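Local coordinates for maltose operon transcriptional repressor (Staphylococcus aureus subsp. aureus Mu50, PDB 3HCW), which probably represses the maltose operon by binding operator DNA, with a periplasmic binding protein-like C-terminal domain that, as in related repressors, probably receives the effector, at residues Leu214-Glu217 with Asp221-Thr224; Asn178-Leu183 with Leu208-Glu213; Arg124-Gln129 with Lys193-Ser198; Ile135-Lys140 with Ala201-Ala206; Ile167-Ser170 with Glu174-Leu177. All blocks are in the same frame, centred on the assembly; numbering follows the deposited sequence.

Contact 1. Residues Leu214-Glu217 with Asp221-Thr224; sequences LNIE and DVMT
I216 and E217 fold against D221 and V222 in the helix-to-strand connection of an alpha/beta fold, between helix 201-213, closed by a Schellman motif with N215 at positive phi, and strand 222-227. The carbonyl oxygen of N215 comes near D221 OD2 without bonding to it. At I216 the methyl CG2 lies anti to the backbone N and turns inward, 4.0 Å from D221 CB; its touch on V222 is less certain, because that valine has two conformers. Of 214-217, E217 has the largest share. Its amide N donates to D221 OD2 at 2.9 Å, fairly straight at 160°, along the oxygen's anti lone pair. K188 forms a salt bridge with the same OD2, so the aspartate gathers a backbone N-H and a charge at one oxygen. The E217 side chain takes the crowded position (chi1 59°), which lays CG 3.3 Å from D221 OD2. The two carboxylates come close with planes 50° apart, E217 OE2 standing 3.6 Å from D221 OD2; K188, also in a weak long ion pair with E217, probably eases their repulsion. Y212 of the second subunit packs on E217. Returning the bond, D221 N donates to E217 O at 2.6 Å.

Contact 2. Residues Asn178-Leu183 with Leu208-Glu213; sequences NYMQNL and LSVLYE
M180 bridges to V210 and L211 through apolar contacts alone, joining helices 173-187 and 201-213 on one face of the sheet. Its CB meets V210 CG1 at 3.8 Å; this valine branch lies anti to its own backbone N (chi1 163°), an orientation that directs it to M180 CB, the two side chains at about a right angle. Farther out, M180 SD sits 3.7 Å from L211 CD1. The methionine chain is bent at chi2 (-59°) and again at chi3, folding the thioether down beside the leucine, while its terminal methyl goes on to I137 of strand 133-139. Between 178-183 and 208-213 there is no hydrogen bond; N182 ND2 donates within its own helix to N178 O at 3.2 Å from above the carbonyl plane, and the backbone N of N182 reaches that oxygen from the opposite face. R173, one turn earlier, hydrogen-bonds S209 OG and forms a salt bridge with E213, a polar link between the helices; S209 and Y212 also bond to A236 and I218 of the second subunit. The two segments themselves thus meet by dispersion and burial, the bent M180 chain letting CG and SD both touch L211 CD1.

Contact 3. Residues Arg124-Gln129 with Lys193-Ser198; sequences RHVIEQ and KQAIIS
V126 packs against A195 and I197 in a buried, apolar helix-on-sheet contact, where helix 115-129 lies over strand 194-198 near the middle of the C-terminal subdomain's sheet. With CG1 anti to the carbonyl carbon (chi1 -54°), V126 CG2 takes the place between the backbone N and the carbonyl carbon and leans toward the strand, 4.2 Å from both A195 CB and the end methyl I197 CD1. The two strand residues, separated by one residue, point to the same face, with the valine branch over the gap between them; the small alanine is consistent with the close approach of the helix, the CA atoms of V126 and A195 being 7.0 Å apart. L134 of the next strand and M223 of strand 222-227 enlarge the patch round V126. On the far side of the helix R124 NH2 and E128 OE2 are 3.0 Å apart, but the oxygen lies over a guanidinium face, so charge rather than an aligned N-H joins them. I196 points to the other face of the sheet, where L211 and I137 meet it. Helices on both faces of a largely parallel sheet make the three-layer alpha/beta/alpha sandwich of the periplasmic binding protein fold.

Contact 4. Residues Ile135-Lys140 with Ala201-Ala206; sequences IFITEK and AMLHLA
The carboxylate of E139 is the flat group that reaches across to L203, and it does so through water: OE1 accepts a hydrogen bond from a water at 2.8 Å, and that water takes a weak bond from the backbone N of L203 at 3.2 Å. The carboxylate lies beside the first turn of helix 201-213 and is poorly ordered. The F136 ring belongs to the other face of the sheet, with T138 CB in plane at its edge and F153 meeting it at about 55°. On the helix, the H204 imidazole is engaged at both nitrogens, ND1 by S198 and NE2 by Q240. Direct touching falls to L203. With CG anti to the backbone N (chi1 175°), its methyl CD2 is carried to the strand, where it lies 3.8 Å from E139 CG, 3.9 Å from T138 C and 4.3 Å from I137 CG2. E139 and L203 run past each other in opposite directions, so aliphatic CG packs on the methyl while the carboxylate goes on to the water. The axes of strand 135-139 and of helix segment 201-206 pass 9.3 Å apart, with 115° between their N-to-C directions. M202 and L205, elsewhere on the helix, pack on Y231 and I235 of the second subunit. A glycerol about 5 Å from the E139 side chain, probably from the crystallisation liquor, is consistent with a pocket here: strand C-termini and helix N-termini of a parallel alpha/beta sheet typically line the ligand cleft of the periplasmic binding protein fold.

Contact 5. Residues Ile167-Ser170 with Glu174-Leu177; sequences IETS and EVIL
S170, I176, V175 and T169 share the buried surface almost evenly, the first three slightly ahead, where strand 163-169 runs out and helix 173-187 has just begun. I176 reaches back by its tip: chi1 -50° sets CG1 anti to the carbonyl carbon, and chi2 -82° swings CD1 to the chain leaving the strand, 3.3 Å from S170 O and 3.5 Å from T169 OG1. The same methyl also touches T169 CG2 at 3.7 Å, so it lies across the threonine's end, the two side chains at about a right angle. Behind it I207 and V210 of helix 201-213 back the isoleucine. V175, one residue earlier, splits its two methyls between the neighbours: CG1 comes 3.7 Å from T169 OG1, and CG2 comes 3.7 Å from S170 OG. The hydroxyls thus pack on hydrocarbon but have polar partners elsewhere. T169 OG1 lies anti to its backbone N (chi1 -180°) and donates to S170 O at 2.8 Å, which ties the side chain to the carbonyl of S170 and presents OG1 and CG2 to the helix. S170 OG bonds to E172 in the intervening turn. No hydrogen bond joins the two segments; the bend is packed by methyl groups against oxygen atoms and a threonine methyl. Such a short turn at the end of an edge strand opens a beta-alpha-beta crossover, here the one that carries the chain past strand 133-139 to strand 194-198.

All five contacts lie in the C-terminal subdomain, four of their strands being sheet neighbours in the order 222-227, 194-198, 133-139, 163-169. Contacts 1, 2, 4 and 5 involve the face bearing helices 173-187 and 201-213, whereas contact 3 brings helix 115-129 to the other; its centre is about 20 Å from that of contact 5. Contact 2 centres about 9 Å from both contact 1 and contact 5, sharing helix 173-187 with the latter and helix 201-213 with contact 4. Along the chain contact 5 closes first and contact 1 last, while contacts 2, 3 and 4 interleave. Contacts 1, 2 and 4 also meet the second subunit, so this part of the core borders the dimer partner.

Contact 1. Residues Leu214-Glu217 with Asp221-Thr224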
# COMPACT_ATOMS: atom_id res chain seq x y z
N LEU A 214 -14.26 1.68 19.71
CA LEU A 214 -14.50 1.55 21.14
C LEU A 214 -14.24 2.83 21.90
O LEU A 214 -14.35 2.85 23.13
CB LEU A 214 -13.63 0.43 21.71
CG LEU A 214 -13.94 -0.99 21.24
CD1 LEU A 214 -12.96 -1.96 21.87
CD2 LEU A 214 -15.37 -1.38 21.60
N ASN A 215 -13.91 3.90 21.16
CA ASN A 215 -13.56 5.21 21.71
C ASN A 215 -12.39 5.18 22.69
O ASN A 215 -12.37 5.93 23.66
CB ASN A 215 -14.79 5.91 22.32
CG ASN A 215 -14.63 7.42 22.39
OD1 ASN A 215 -15.04 8.05 23.37
ND2 ASN A 215 -14.01 8.01 21.37
N ILE A 216 -11.42 4.31 22.42
CA ILE A 216 -10.19 4.22 23.19
C ILE A 216 -9.16 5.14 22.52
O ILE A 216 -8.56 4.78 21.49
CB ILE A 216 -9.69 2.77 23.27
CG1 ILE A 216 -10.77 1.87 23.87
CG2 ILE A 216 -8.41 2.69 24.08
CD1 ILE A 216 -10.48 0.39 23.75
N GLU A 217 -8.98 6.33 23.08
CA GLU A 217 -8.24 7.40 22.40
C GLU A 217 -6.74 7.41 22.65
O GLU A 217 -6.27 7.10 23.74
CB GLU A 217 -8.88 8.78 22.62
CG GLU A 217 -9.00 9.25 24.06
CD GLU A 217 -10.27 10.08 24.29
OE1 GLU A 217 -10.55 11.00 23.49
OE2 GLU A 217 -10.98 9.80 25.29
N ASP A 221 -5.78 7.51 26.26
CA ASP A 221 -6.12 6.30 27.01
C ASP A 221 -4.96 5.32 26.94
O ASP A 221 -4.55 4.78 27.96
CB ASP A 221 -7.41 5.65 26.51
CG ASP A 221 -8.65 6.45 26.85
OD1 ASP A 221 -8.79 6.88 28.02
OD2 ASP A 221 -9.51 6.63 25.96
N VAL A 222 -4.44 5.11 25.73
CA VAL A 222 -3.31 4.21 25.50
C VAL A 222 -2.37 4.77 24.45
O VAL A 222 -2.78 5.47 23.53
CB VAL A 222 -3.73 2.77 25.05
CG1 VAL A 222 -4.40 2.02 26.17
CG2 VAL A 222 -4.60 2.79 23.79
N MET A 223 -1.08 4.46 24.60
CA MET A 223 -0.08 4.80 23.61
C MET A 223 0.08 3.62 22.64
O MET A 223 -0.10 2.45 23.02
CB MET A 223 1.27 5.13 24.28
CG MET A 223 1.34 6.47 25.09
SD MET A 223 3.00 6.85 25.79
CE MET A 223 3.63 5.23 26.12
N THR A 224 0.38 3.91 21.39
CA THR A 224 0.51 2.84 20.39
C THR A 224 1.75 3.02 19.56
O THR A 224 2.25 4.15 19.40
CB THR A 224 -0.75 2.72 19.46
OG1 THR A 224 -0.94 3.92 18.71
CG2 THR A 224 -2.02 2.42 20.26

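Contact 2. Residues Asn178-Leu183 with Leu208-Glu213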
# COMPACT_ATOMS: atom_id res chain seq x y z
N ASN A 178 -13.22 -8.53 19.75
CA ASN A 178 -13.44 -9.33 20.95
C ASN A 178 -12.29 -9.21 21.94
O ASN A 178 -12.51 -9.07 23.15
CB ASN A 178 -13.69 -10.80 20.59
CG ASN A 178 -13.75 -11.69 21.81
OD1 ASN A 178 -14.72 -11.65 22.57
ND2 ASN A 178 -12.71 -12.49 22.02
N TYR A 179 -11.06 -9.25 21.43
CA TYR A 179 -9.87 -9.07 22.26
C TYR A 179 -9.80 -7.69 22.90
O TYR A 179 -9.43 -7.58 24.07
CB TYR A 179 -8.58 -9.35 21.46
CG TYR A 179 -8.30 -10.81 21.20
CD1 TYR A 179 -8.23 -11.73 22.25
CD2 TYR A 179 -8.10 -11.27 19.91
CE1 TYR A 179 -7.97 -13.08 22.00
CE2 TYR A 179 -7.83 -12.61 19.65
CZ TYR A 179 -7.78 -13.51 20.70
OH TYR A 179 -7.52 -14.84 20.44
N MET A 180 -10.14 -6.64 22.16
CA MET A 180 -10.10 -5.28 22.71
C MET A 180 -11.29 -4.99 23.62
O MET A 180 -11.15 -4.21 24.55
CB MET A 180 -9.96 -4.20 21.62
CG MET A 180 -8.64 -4.19 20.82
SD MET A 180 -7.13 -3.98 21.79
CE MET A 180 -6.54 -5.68 21.92
N GLN A 181 -12.44 -5.63 23.37
CA GLN A 181 -13.59 -5.57 24.29
C GLN A 181 -13.24 -6.06 25.68
O GLN A 181 -13.59 -5.42 26.68
CB GLN A 181 -14.78 -6.37 23.75
CG GLN A 181 -15.72 -5.57 22.86
CD GLN A 181 -16.72 -6.44 22.10
OE1 GLN A 181 -16.68 -7.68 22.17
NE2 GLN A 181 -17.64 -5.78 21.39
N ASN A 182 -12.54 -7.20 25.74
CA ASN A 182 -11.99 -7.74 26.99
C ASN A 182 -11.11 -6.78 27.79
O ASN A 182 -11.07 -6.87 29.02
CB ASN A 182 -11.18 -9.00 26.70
CG ASN A 182 -11.99 -10.25 26.89
OD1 ASN A 182 -11.88 -10.90 27.93
ND2 ASN A 182 -12.80 -10.60 25.90
N LEU A 183 -10.42 -5.88 27.10
CA LEU A 183 -9.45 -4.98 27.74
C LEU A 183 -10.02 -3.60 27.96
O LEU A 183 -9.40 -2.77 28.62
CB LEU A 183 -8.19 -4.88 26.88
CG LEU A 183 -7.31 -6.12 26.76
CD1 LEU A 183 -6.20 -5.90 25.73
CD2 LEU A 183 -6.73 -6.52 28.12
N LEU A 208 -6.07 -0.00 15.29
CA LEU A 208 -6.47 1.40 15.47
C LEU A 208 -7.94 1.61 15.11
O LEU A 208 -8.62 2.41 15.75
CB LEU A 208 -5.58 2.34 14.63
CG LEU A 208 -4.07 2.26 14.87
CD1 LEU A 208 -3.27 3.06 13.85
CD2 LEU A 208 -3.70 2.65 16.28
N SER A 209 -8.41 0.85 14.12
CA SER A 209 -9.79 0.92 13.66
C SER A 209 -10.75 0.44 14.74
O SER A 209 -11.79 1.06 14.98
CB SER A 209 -9.96 0.10 12.39
OG SER A 209 -11.24 0.32 11.81
N VAL A 210 -10.38 -0.66 15.40
CA VAL A 210 -11.19 -1.21 16.48
C VAL A 210 -11.14 -0.27 17.70
O VAL A 210 -12.16 0.01 18.31
CB VAL A 210 -10.75 -2.68 16.81
CG1 VAL A 210 -11.27 -3.14 18.16
CG2 VAL A 210 -11.23 -3.64 15.69
N LEU A 211 -9.95 0.25 17.99
CA LEU A 211 -9.75 1.24 19.07
C LEU A 211 -10.58 2.51 18.84
O LEU A 211 -11.10 3.09 19.80
CB LEU A 211 -8.26 1.58 19.24
CG LEU A 211 -7.36 0.87 20.26
CD1 LEU A 211 -7.77 -0.57 20.59
CD2 LEU A 211 -5.91 0.92 19.81
N TYR A 212 -10.73 2.92 17.59
CA TYR A 212 -11.61 4.03 17.23
C TYR A 212 -13.06 3.68 17.55
O TYR A 212 -13.78 4.48 18.17
CB TYR A 212 -11.46 4.39 15.74
CG TYR A 212 -12.10 5.70 15.35
CD1 TYR A 212 -11.36 6.89 15.38
CD2 TYR A 212 -13.44 5.77 14.95
CE1 TYR A 212 -11.94 8.11 15.02
CE2 TYR A 212 -14.03 6.99 14.60
CZ TYR A 212 -13.26 8.15 14.63
OH TYR A 212 -13.83 9.36 14.28
N GLU A 213 -13.46 2.47 17.16
CA GLU A 213 -14.83 1.99 17.35
C GLU A 213 -15.23 1.96 18.84
O GLU A 213 -16.37 2.21 19.17
CB GLU A 213 -15.03 0.63 16.68
CG GLU A 213 -16.47 0.12 16.68
CD GLU A 213 -16.74 -0.99 15.67
OE1 GLU A 213 -17.89 -1.08 15.17
OE2 GLU A 213 -15.82 -1.78 15.37

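Contact 3. Residues Arg124-Gln129 with Lys193-Ser198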
# COMPACT_ATOMS: atom_id res chain seq x y z
N ARG A 124 11.66 0.05 24.81
CA ARG A 124 12.34 1.01 25.71
C ARG A 124 11.74 2.40 25.62
O ARG A 124 11.49 3.03 26.64
CB ARG A 124 13.85 1.09 25.41
CG ARG A 124 14.75 0.47 26.46
CD ARG A 124 14.78 1.32 27.74
NE ARG A 124 15.81 2.36 27.72
CZ ARG A 124 15.92 3.32 28.64
NH1 ARG A 124 15.07 3.40 29.66
NH2 ARG A 124 16.89 4.22 28.54
N HIS A 125 11.52 2.87 24.39
CA HIS A 125 10.96 4.20 24.14
C HIS A 125 9.61 4.45 24.80
O HIS A 125 9.39 5.53 25.38
CB HIS A 125 10.87 4.48 22.63
CG HIS A 125 9.96 5.62 22.29
ND1 HIS A 125 10.33 6.94 22.49
CD2 HIS A 125 8.71 5.65 21.78
CE1 HIS A 125 9.34 7.73 22.11
NE2 HIS A 125 8.35 6.97 21.68
N VAL A 126 8.71 3.46 24.71
CA VAL A 126 7.39 3.61 25.34
C VAL A 126 7.51 3.66 26.86
O VAL A 126 6.78 4.41 27.52
CB VAL A 126 6.30 2.60 24.83
CG1 VAL A 126 6.19 2.67 23.32
CG2 VAL A 126 6.56 1.18 25.28
N ILE A 127 8.47 2.91 27.41
CA ILE A 127 8.74 2.91 28.85
C ILE A 127 9.29 4.26 29.30
O ILE A 127 8.89 4.78 30.34
CB ILE A 127 9.65 1.72 29.25
CG1 ILE A 127 8.88 0.40 29.03
CG2 ILE A 127 10.15 1.85 30.69
CD1 ILE A 127 9.64 -0.86 29.44
N GLU A 128 10.15 4.85 28.47
CA GLU A 128 10.70 6.19 28.69
C GLU A 128 9.63 7.28 28.77
O GLU A 128 9.84 8.31 29.40
CB GLU A 128 11.74 6.55 27.63
CG GLU A 128 13.06 5.78 27.78
CD GLU A 128 14.03 6.01 26.62
OE1 GLU A 128 13.59 6.05 25.45
OE2 GLU A 128 15.25 6.13 26.88
N GLN A 129 8.48 7.06 28.13
CA GLN A 129 7.35 7.99 28.21
C GLN A 129 6.56 7.80 29.51
O GLN A 129 5.83 8.70 29.93
CB GLN A 129 6.42 7.85 27.01
CG GLN A 129 7.11 7.96 25.66
CD GLN A 129 8.12 9.08 25.60
OE1 GLN A 129 9.32 8.84 25.53
NE2 GLN A 129 7.64 10.32 25.62
N LYS A 193 -1.33 3.42 33.06
CA LYS A 193 -0.75 3.90 31.81
C LYS A 193 -0.37 2.71 30.92
O LYS A 193 0.48 1.88 31.29
CB LYS A 193 0.44 4.84 32.09
CG LYS A 193 0.14 5.92 33.15
CD LYS A 193 0.98 7.18 32.99
CE LYS A 193 2.35 7.07 33.65
NZ LYS A 193 2.27 6.97 35.14
N GLN A 194 -1.03 2.59 29.77
CA GLN A 194 -0.79 1.45 28.87
C GLN A 194 -0.26 1.79 27.49
O GLN A 194 -0.43 2.90 26.99
CB GLN A 194 -2.04 0.59 28.75
CG GLN A 194 -2.17 -0.44 29.85
CD GLN A 194 -3.61 -0.73 30.22
OE1 GLN A 194 -4.42 0.19 30.37
NE2 GLN A 194 -3.93 -2.01 30.37
N ALA A 195 0.41 0.81 26.89
CA ALA A 195 0.89 0.89 25.52
C ALA A 195 0.57 -0.40 24.78
O ALA A 195 0.71 -1.51 25.33
CB ALA A 195 2.40 1.17 25.48
N ILE A 196 0.13 -0.25 23.53
CA ILE A 196 -0.11 -1.39 22.65
C ILE A 196 0.92 -1.38 21.54
O ILE A 196 1.04 -0.39 20.80
CB ILE A 196 -1.53 -1.37 22.05
CG1 ILE A 196 -2.58 -1.53 23.15
CG2 ILE A 196 -1.68 -2.46 20.98
CD1 ILE A 196 -3.99 -1.10 22.73
N ILE A 197 1.67 -2.48 21.43
CA ILE A 197 2.61 -2.65 20.33
C ILE A 197 2.17 -3.78 19.41
O ILE A 197 1.85 -4.88 19.88
CB ILE A 197 4.07 -2.86 20.84
CG1 ILE A 197 4.60 -1.56 21.47
CG2 ILE A 197 5.00 -3.28 19.70
CD1 ILE A 197 5.80 -1.74 22.42
N SER A 198 2.11 -3.50 18.11
CA SER A 198 1.78 -4.50 17.10
C SER A 198 3.01 -4.91 16.33
O SER A 198 3.88 -4.09 16.04
CB SER A 198 0.73 -3.99 16.11
OG SER A 198 -0.43 -3.52 16.77

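Contact 4. Residues Ile135-Lys140 with Ala201-Ala206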
# COMPACT_ATOMS: atom_id res chain seq x y z
N ILE A 135 1.24 -4.31 26.17
CA ILE A 135 0.57 -5.34 25.37
C ILE A 135 1.27 -5.47 24.02
O ILE A 135 1.46 -4.47 23.32
CB ILE A 135 -0.94 -5.01 25.16
CG1 ILE A 135 -1.67 -4.82 26.49
CG2 ILE A 135 -1.63 -6.10 24.33
CD1 ILE A 135 -2.75 -3.73 26.47
N PHE A 136 1.68 -6.69 23.67
CA PHE A 136 2.19 -6.98 22.33
C PHE A 136 1.16 -7.79 21.55
O PHE A 136 0.69 -8.83 22.02
CB PHE A 136 3.52 -7.74 22.36
CG PHE A 136 4.27 -7.72 21.04
CD1 PHE A 136 5.26 -6.75 20.81
CD2 PHE A 136 4.00 -8.66 20.04
CE1 PHE A 136 5.97 -6.71 19.60
CE2 PHE A 136 4.70 -8.63 18.82
CZ PHE A 136 5.68 -7.65 18.60
N ILE A 137 0.83 -7.32 20.36
CA ILE A 137 -0.13 -8.00 19.51
C ILE A 137 0.56 -8.58 18.28
O ILE A 137 1.27 -7.88 17.56
CB ILE A 137 -1.31 -7.06 19.12
CG1 ILE A 137 -1.95 -6.46 20.38
CG2 ILE A 137 -2.35 -7.82 18.31
CD1 ILE A 137 -3.21 -5.65 20.13
N THR A 138 0.38 -9.88 18.07
CA THR A 138 1.04 -10.57 16.96
C THR A 138 0.06 -11.37 16.07
O THR A 138 -1.11 -11.54 16.42
CB THR A 138 2.23 -11.45 17.45
OG1 THR A 138 3.03 -11.84 16.33
CG2 THR A 138 1.76 -12.69 18.22
N GLU A 139 0.56 -11.80 14.92
CA GLU A 139 -0.18 -12.61 13.96
C GLU A 139 0.23 -14.07 14.05
O GLU A 139 1.35 -14.38 14.43
CB GLU A 139 0.11 -12.14 12.53
CG GLU A 139 -0.87 -11.14 11.97
CD GLU A 139 -0.41 -10.58 10.62
OE1 GLU A 139 0.77 -10.15 10.51
OE2 GLU A 139 -1.23 -10.56 9.68
N LYS A 140 -0.68 -14.96 13.66
CA LYS A 140 -0.43 -16.39 13.65
C LYS A 140 0.64 -16.81 12.63
O LYS A 140 0.98 -16.05 11.71
CB LYS A 140 -1.73 -17.16 13.42
CG LYS A 140 -2.97 -16.41 13.89
CD LYS A 140 -3.87 -17.30 14.72
CE LYS A 140 -5.01 -16.50 15.31
NZ LYS A 140 -5.38 -16.96 16.68
N ALA A 201 2.70 -2.98 10.72
CA ALA A 201 1.81 -1.85 10.44
C ALA A 201 0.44 -2.23 9.87
O ALA A 201 -0.55 -1.59 10.19
CB ALA A 201 2.51 -0.87 9.52
N MET A 202 0.38 -3.25 9.02
CA MET A 202 -0.89 -3.68 8.40
C MET A 202 -1.85 -4.23 9.44
O MET A 202 -3.03 -3.86 9.47
CB MET A 202 -0.62 -4.70 7.27
CG MET A 202 -1.72 -4.76 6.20
SD MET A 202 -2.25 -3.17 5.50
CE MET A 202 -0.72 -2.54 4.84
N LEU A 203 -1.34 -5.08 10.34
CA LEU A 203 -2.12 -5.51 11.51
C LEU A 203 -2.46 -4.33 12.45
O LEU A 203 -3.58 -4.21 12.92
CB LEU A 203 -1.36 -6.61 12.27
CG LEU A 203 -1.94 -7.13 13.59
CD1 LEU A 203 -3.29 -7.78 13.32
CD2 LEU A 203 -0.97 -8.11 14.26
N HIS A 204 -1.49 -3.46 12.70
CA HIS A 204 -1.68 -2.27 13.54
C HIS A 204 -2.83 -1.37 13.09
O HIS A 204 -3.55 -0.83 13.92
CB HIS A 204 -0.40 -1.44 13.59
CG HIS A 204 -0.35 -0.44 14.71
ND1 HIS A 204 -0.25 -0.81 16.03
CD2 HIS A 204 -0.32 0.91 14.69
CE1 HIS A 204 -0.18 0.27 16.78
NE2 HIS A 204 -0.23 1.33 15.99
N LEU A 205 -3.01 -1.22 11.78
CA LEU A 205 -4.08 -0.38 11.25
C LEU A 205 -5.47 -0.94 11.57
O LEU A 205 -6.40 -0.17 11.78
CB LEU A 205 -3.93 -0.17 9.75
CG LEU A 205 -2.77 0.69 9.22
CD1 LEU A 205 -2.78 0.62 7.70
CD2 LEU A 205 -2.83 2.14 9.68
N ALA A 206 -5.60 -2.27 11.60
CA ALA A 206 -6.84 -2.92 12.01
C ALA A 206 -7.10 -2.66 13.49
O ALA A 206 -8.23 -2.42 13.88
CB ALA A 206 -6.79 -4.42 11.73
O HOH W 1 0.46 -7.59 9.43

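Contact 5. Residues Ile167-Ser170 with Glu174-Leu177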
# COMPACT_ATOMS: atom_id res chain seq x y z
N ILE A 167 -0.84 -11.09 22.87
CA ILE A 167 -2.08 -11.50 22.22
C ILE A 167 -1.75 -11.93 20.80
O ILE A 167 -1.14 -11.16 20.04
CB ILE A 167 -3.13 -10.36 22.18
CG1 ILE A 167 -3.55 -9.96 23.60
CG2 ILE A 167 -4.35 -10.76 21.31
CD1 ILE A 167 -4.38 -8.68 23.65
N GLU A 168 -2.12 -13.16 20.46
CA GLU A 168 -2.01 -13.64 19.09
C GLU A 168 -3.40 -13.62 18.46
O GLU A 168 -4.36 -14.14 19.02
CB GLU A 168 -1.44 -15.05 19.08
CG GLU A 168 -0.86 -15.46 17.75
CD GLU A 168 -0.48 -16.92 17.73
OE1 GLU A 168 -1.38 -17.78 17.89
OE2 GLU A 168 0.72 -17.22 17.55
N THR A 169 -3.49 -13.00 17.29
CA THR A 169 -4.79 -12.78 16.68
C THR A 169 -4.71 -12.91 15.18
O THR A 169 -3.64 -12.75 14.60
CB THR A 169 -5.37 -11.40 17.08
OG1 THR A 169 -6.66 -11.21 16.47
CG2 THR A 169 -4.44 -10.28 16.67
N SER A 170 -5.85 -13.22 14.56
CA SER A 170 -5.98 -13.07 13.11
C SER A 170 -6.38 -11.62 12.83
O SER A 170 -6.87 -10.92 13.72
CB SER A 170 -7.06 -14.01 12.58
OG SER A 170 -8.30 -13.71 13.20
N GLU A 174 -13.98 -8.85 13.72
CA GLU A 174 -14.70 -9.49 14.82
C GLU A 174 -13.75 -10.02 15.89
O GLU A 174 -13.96 -9.80 17.09
CB GLU A 174 -15.58 -10.63 14.28
CG GLU A 174 -16.45 -11.33 15.33
CD GLU A 174 -16.92 -12.72 14.90
OE1 GLU A 174 -17.72 -12.81 13.94
OE2 GLU A 174 -16.49 -13.72 15.52
N VAL A 175 -12.68 -10.69 15.45
CA VAL A 175 -11.72 -11.30 16.37
C VAL A 175 -10.93 -10.26 17.17
O VAL A 175 -10.83 -10.39 18.39
CB VAL A 175 -10.78 -12.30 15.65
CG1 VAL A 175 -9.89 -13.02 16.65
CG2 VAL A 175 -11.59 -13.33 14.89
N ILE A 176 -10.42 -9.24 16.48
CA ILE A 176 -9.72 -8.12 17.13
C ILE A 176 -10.65 -7.42 18.12
O ILE A 176 -10.26 -7.19 19.28
CB ILE A 176 -9.20 -7.03 16.12
CG1 ILE A 176 -8.40 -7.64 14.95
CG2 ILE A 176 -8.43 -5.93 16.86
CD1 ILE A 176 -6.97 -7.95 15.22
N LEU A 177 -11.86 -7.11 17.66
CA LEU A 177 -12.90 -6.48 18.49
C LEU A 177 -13.13 -7.20 19.80
O LEU A 177 -13.21 -6.56 20.85
CB LEU A 177 -14.23 -6.32 17.72
CG LEU A 177 -15.47 -5.74 18.43
CD1 LEU A 177 -15.23 -4.34 19.05
CD2 LEU A 177 -16.68 -5.71 17.49